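Local coordinates for protein V-type ATP synthase alpha chain (Nanoarchaeum equitans Kin4-M, PDB 5BN3) that forms the A subunit of an archaeal V-type ATP synthase, with a P-loop nucleotide-binding domain that holds ADP in this model, at residues I298-G312 and K352-T365. Sequence-based numbering, arbitrary orientation.
Sequences IYLGATIGEYFRDQG and KLAEFYERSGRVRT
Extended from CG to NE (chi3 -167°), the side chain of Arg359 reaches helix 298-309, where Glu306 and Thr303 meet the guanidinium of Arg359. Within the nucleotide-binding domain, of P-loop NTPase fold, this contact illustrates how one arginine can join a helix to the turn that leads from a neighbouring helix into a strand of the central mixed sheet. NH1 of Arg359 lies 3.0 Å from Glu306 OE1, a salt bridge whose hydrogen bond is weak because it is strongly bent. The same NH1 of Arg359 donates to Thr303 OG1, which lies 27° out of the guanidinium plane of Arg359. Thr303 OG1 donates in turn to Tyr299 O, one turn back, which fixes the rotation of its hydroxyl. The other terminal nitrogen, NH2, bonds to Ile184 O, while Arg188 N reaches Glu306 OE1, so the buried charges have partners beyond the two segments as well.

Toward the start of the contact helices 298-309 and 352-357 run in roughly the same direction, their axes 26° apart. Tyr299 OH donates to Glu355 OE1 on the anti side of the carboxylate, at 2.7 Å, and Ile298 CG2 sits over one face of the Phe356 ring in a CH-pi contact. At the far end, Arg309 bends at chi3, which carries NE and NH2 side-on to one oxygen, Asp310 OD1; Asp310 OD2 forms a salt bridge with Arg188. CD of Arg309 rests 3.6 Å from Val363 CG2. A single water accepts from Arg309 NH1, at 2.6 Å, and donates to both Arg359 O and Gly361 O.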
# COMPACT_ATOMS: atom_id res chain seq x y z
N ILE A 298 -18.91 5.91 26.27
CA ILE A 298 -17.87 6.94 26.30
C ILE A 298 -18.42 8.28 26.81
O ILE A 298 -17.84 8.90 27.71
CB ILE A 298 -17.25 7.15 24.91
CG1 ILE A 298 -16.37 5.94 24.53
CG2 ILE A 298 -16.43 8.42 24.87
CD1 ILE A 298 -15.14 5.77 25.40
N TYR A 299 -19.53 8.73 26.24
CA TYR A 299 -20.16 9.97 26.66
C TYR A 299 -20.73 9.86 28.07
O TYR A 299 -20.72 10.83 28.83
CB TYR A 299 -21.27 10.37 25.67
CG TYR A 299 -20.74 10.84 24.33
CD1 TYR A 299 -20.39 9.92 23.35
CD2 TYR A 299 -20.60 12.19 24.04
CE1 TYR A 299 -19.90 10.34 22.12
CE2 TYR A 299 -20.12 12.61 22.82
CZ TYR A 299 -19.77 11.68 21.86
OH TYR A 299 -19.29 12.09 20.64
N LEU A 300 -21.22 8.67 28.41
CA LEU A 300 -21.79 8.41 29.72
C LEU A 300 -20.74 8.57 30.82
O LEU A 300 -20.97 9.24 31.82
CB LEU A 300 -22.35 6.99 29.78
CG LEU A 300 -23.13 6.63 31.04
CD1 LEU A 300 -24.59 6.95 30.82
CD2 LEU A 300 -22.94 5.17 31.44
N GLY A 301 -19.59 7.93 30.62
CA GLY A 301 -18.52 7.97 31.60
C GLY A 301 -17.93 9.36 31.76
O GLY A 301 -17.54 9.76 32.85
N ALA A 302 -17.85 10.08 30.65
CA ALA A 302 -17.36 11.45 30.68
C ALA A 302 -18.31 12.34 31.47
O ALA A 302 -17.88 13.18 32.26
CB ALA A 302 -17.19 11.98 29.26
N THR A 303 -19.61 12.17 31.23
CA THR A 303 -20.64 12.96 31.91
C THR A 303 -20.62 12.73 33.42
O THR A 303 -20.70 13.68 34.20
CB THR A 303 -22.04 12.64 31.36
OG1 THR A 303 -22.09 12.98 29.97
CG2 THR A 303 -23.10 13.43 32.10
N ILE A 304 -20.53 11.47 33.83
CA ILE A 304 -20.44 11.12 35.24
C ILE A 304 -19.16 11.70 35.84
O ILE A 304 -19.15 12.17 36.98
CB ILE A 304 -20.49 9.59 35.43
CG1 ILE A 304 -21.85 9.04 35.00
CG2 ILE A 304 -20.20 9.22 36.88
CD1 ILE A 304 -21.96 7.52 35.04
N GLY A 305 -18.07 11.68 35.06
CA GLY A 305 -16.81 12.27 35.49
C GLY A 305 -16.93 13.76 35.74
O GLY A 305 -16.41 14.27 36.74
N GLU A 306 -17.61 14.45 34.83
CA GLU A 306 -17.85 15.88 34.98
C GLU A 306 -18.70 16.16 36.20
O GLU A 306 -18.50 17.16 36.89
CB GLU A 306 -18.55 16.43 33.73
CG GLU A 306 -17.70 16.49 32.48
CD GLU A 306 -18.48 16.98 31.28
OE1 GLU A 306 -19.69 16.65 31.19
OE2 GLU A 306 -17.91 17.71 30.44
N TYR A 307 -19.66 15.28 36.47
CA TYR A 307 -20.58 15.43 37.59
C TYR A 307 -19.84 15.45 38.93
O TYR A 307 -20.11 16.29 39.78
CB TYR A 307 -21.63 14.31 37.57
CG TYR A 307 -22.49 14.23 38.81
CD1 TYR A 307 -23.39 15.24 39.13
CD2 TYR A 307 -22.42 13.13 39.65
CE1 TYR A 307 -24.18 15.15 40.26
CE2 TYR A 307 -23.21 13.04 40.78
CZ TYR A 307 -24.09 14.05 41.08
OH TYR A 307 -24.87 13.97 42.21
N PHE A 308 -18.92 14.51 39.11
CA PHE A 308 -18.15 14.47 40.35
C PHE A 308 -17.10 15.58 40.39
O PHE A 308 -16.75 16.07 41.46
CB PHE A 308 -17.52 13.09 40.55
CG PHE A 308 -18.48 12.05 41.05
CD1 PHE A 308 -18.81 11.99 42.40
CD2 PHE A 308 -19.06 11.14 40.19
CE1 PHE A 308 -19.69 11.04 42.88
CE2 PHE A 308 -19.94 10.18 40.65
CZ PHE A 308 -20.26 10.13 42.00
N ARG A 309 -16.63 15.98 39.21
CA ARG A 309 -15.75 17.15 39.10
C ARG A 309 -16.47 18.40 39.59
O ARG A 309 -15.88 19.24 40.28
CB ARG A 309 -15.32 17.34 37.64
CG ARG A 309 -14.49 18.59 37.39
CD ARG A 309 -14.60 19.04 35.95
NE ARG A 309 -15.96 19.47 35.63
CZ ARG A 309 -16.39 19.78 34.41
NH1 ARG A 309 -15.56 19.71 33.38
NH2 ARG A 309 -17.64 20.15 34.22
N ASP A 310 -17.75 18.52 39.25
CA ASP A 310 -18.55 19.68 39.63
C ASP A 310 -18.78 19.77 41.14
O ASP A 310 -19.15 20.83 41.66
CB ASP A 310 -19.89 19.66 38.89
CG ASP A 310 -19.74 19.88 37.40
OD1 ASP A 310 -18.69 20.42 36.97
OD2 ASP A 310 -20.68 19.53 36.65
N GLN A 311 -18.57 18.67 41.85
CA GLN A 311 -18.69 18.66 43.31
C GLN A 311 -17.40 19.15 43.96
O GLN A 311 -17.31 19.24 45.18
CB GLN A 311 -19.03 17.25 43.82
CG GLN A 311 -20.35 16.70 43.31
CD GLN A 311 -20.60 15.27 43.76
OE1 GLN A 311 -20.12 14.84 44.81
NE2 GLN A 311 -21.34 14.52 42.95
N GLY A 312 -16.40 19.45 43.14
CA GLY A 312 -15.12 19.92 43.65
C GLY A 312 -14.20 18.77 43.97
O GLY A 312 -13.37 18.85 44.88
N LYS A 352 -14.97 13.95 16.57
CA LYS A 352 -15.67 13.09 17.52
C LYS A 352 -14.78 12.75 18.72
O LYS A 352 -15.23 12.80 19.86
CB LYS A 352 -16.14 11.80 16.83
CG LYS A 352 -17.32 11.98 15.89
CD LYS A 352 -18.59 12.32 16.67
CE LYS A 352 -19.80 12.42 15.74
NZ LYS A 352 -21.08 12.56 16.51
N LEU A 353 -13.53 12.39 18.44
CA LEU A 353 -12.56 12.13 19.50
C LEU A 353 -12.39 13.35 20.40
O LEU A 353 -12.25 13.23 21.62
CB LEU A 353 -11.21 11.72 18.90
CG LEU A 353 -11.14 10.33 18.26
CD1 LEU A 353 -9.80 10.12 17.57
CD2 LEU A 353 -11.35 9.25 19.31
N ALA A 354 -12.40 14.53 19.78
CA ALA A 354 -12.25 15.78 20.52
C ALA A 354 -13.41 16.01 21.49
O ALA A 354 -13.21 16.55 22.57
CB ALA A 354 -12.13 16.94 19.56
N GLU A 355 -14.61 15.59 21.10
CA GLU A 355 -15.78 15.72 21.97
C GLU A 355 -15.59 14.96 23.29
O GLU A 355 -16.21 15.29 24.30
CB GLU A 355 -17.05 15.24 21.26
CG GLU A 355 -17.53 16.16 20.15
CD GLU A 355 -18.77 15.63 19.44
OE1 GLU A 355 -19.36 14.64 19.92
OE2 GLU A 355 -19.14 16.20 18.39
N PHE A 356 -14.73 13.95 23.27
CA PHE A 356 -14.40 13.19 24.47
C PHE A 356 -13.27 13.87 25.25
O PHE A 356 -13.46 14.28 26.39
CB PHE A 356 -14.01 11.76 24.09
CG PHE A 356 -13.60 10.90 25.25
CD1 PHE A 356 -14.41 10.78 26.36
CD2 PHE A 356 -12.40 10.21 25.22
CE1 PHE A 356 -14.04 9.98 27.43
CE2 PHE A 356 -12.01 9.41 26.28
CZ PHE A 356 -12.84 9.30 27.39
N TYR A 357 -12.10 14.00 24.63
CA TYR A 357 -10.91 14.49 25.32
C TYR A 357 -10.98 15.94 25.78
O TYR A 357 -10.34 16.32 26.76
CB TYR A 357 -9.66 14.25 24.47
CG TYR A 357 -9.27 12.80 24.35
CD1 TYR A 357 -8.70 12.13 25.42
CD2 TYR A 357 -9.49 12.09 23.18
CE1 TYR A 357 -8.34 10.80 25.32
CE2 TYR A 357 -9.13 10.76 23.07
CZ TYR A 357 -8.56 10.12 24.15
OH TYR A 357 -8.21 8.80 24.05
N GLU A 358 -11.75 16.77 25.07
CA GLU A 358 -11.88 18.18 25.45
C GLU A 358 -12.69 18.37 26.73
O GLU A 358 -12.78 19.48 27.25
CB GLU A 358 -12.48 18.99 24.31
N ARG A 359 -13.27 17.29 27.24
CA ARG A 359 -14.01 17.33 28.50
C ARG A 359 -13.07 17.25 29.69
O ARG A 359 -13.46 17.57 30.81
CB ARG A 359 -15.01 16.18 28.57
CG ARG A 359 -16.16 16.26 27.58
CD ARG A 359 -17.37 15.55 28.16
NE ARG A 359 -18.42 15.31 27.18
CZ ARG A 359 -19.68 14.99 27.49
NH1 ARG A 359 -20.04 14.90 28.76
NH2 ARG A 359 -20.56 14.79 26.53
N SER A 360 -11.83 16.82 29.46
CA SER A 360 -10.85 16.75 30.53
C SER A 360 -10.45 18.16 30.93
O SER A 360 -10.76 19.12 30.22
CB SER A 360 -9.61 15.98 30.08
OG SER A 360 -8.88 16.71 29.11
N GLY A 361 -9.78 18.30 32.07
CA GLY A 361 -9.31 19.60 32.49
C GLY A 361 -9.57 19.88 33.96
O GLY A 361 -10.45 19.27 34.57
N ARG A 362 -8.79 20.80 34.51
CA ARG A 362 -9.00 21.29 35.86
C ARG A 362 -9.79 22.60 35.77
O ARG A 362 -9.44 23.48 34.97
CB ARG A 362 -7.65 21.52 36.54
CG ARG A 362 -7.72 22.01 37.96
CD ARG A 362 -6.35 21.94 38.62
NE ARG A 362 -5.79 23.26 38.89
CZ ARG A 362 -5.99 23.94 40.01
NH1 ARG A 362 -6.76 23.43 40.97
NH2 ARG A 362 -5.44 25.13 40.18
N VAL A 363 -10.85 22.72 36.55
CA VAL A 363 -11.75 23.87 36.40
C VAL A 363 -12.15 24.51 37.73
O VAL A 363 -12.03 23.91 38.80
CB VAL A 363 -13.05 23.48 35.66
CG1 VAL A 363 -12.75 22.87 34.30
CG2 VAL A 363 -13.88 22.52 36.49
N ARG A 364 -12.62 25.75 37.63
CA ARG A 364 -13.37 26.37 38.71
C ARG A 364 -14.83 25.99 38.48
O ARG A 364 -15.41 26.33 37.45
CB ARG A 364 -13.22 27.89 38.66
CG ARG A 364 -13.83 28.61 39.85
CD ARG A 364 -13.04 28.34 41.12
NE ARG A 364 -11.66 28.83 41.02
CZ ARG A 364 -10.72 28.61 41.93
NH1 ARG A 364 -10.99 27.90 43.01
NH2 ARG A 364 -9.50 29.10 41.74
N THR A 365 -15.41 25.26 39.43
CA THR A 365 -16.79 24.78 39.30
C THR A 365 -17.80 25.91 39.42
O THR A 365 -17.46 27.02 39.80
CB THR A 365 -17.11 23.70 40.34
OG1 THR A 365 -17.08 24.27 41.66
CG2 THR A 365 -16.10 22.57 40.27
O HOH W 1 -13.03 19.10 33.14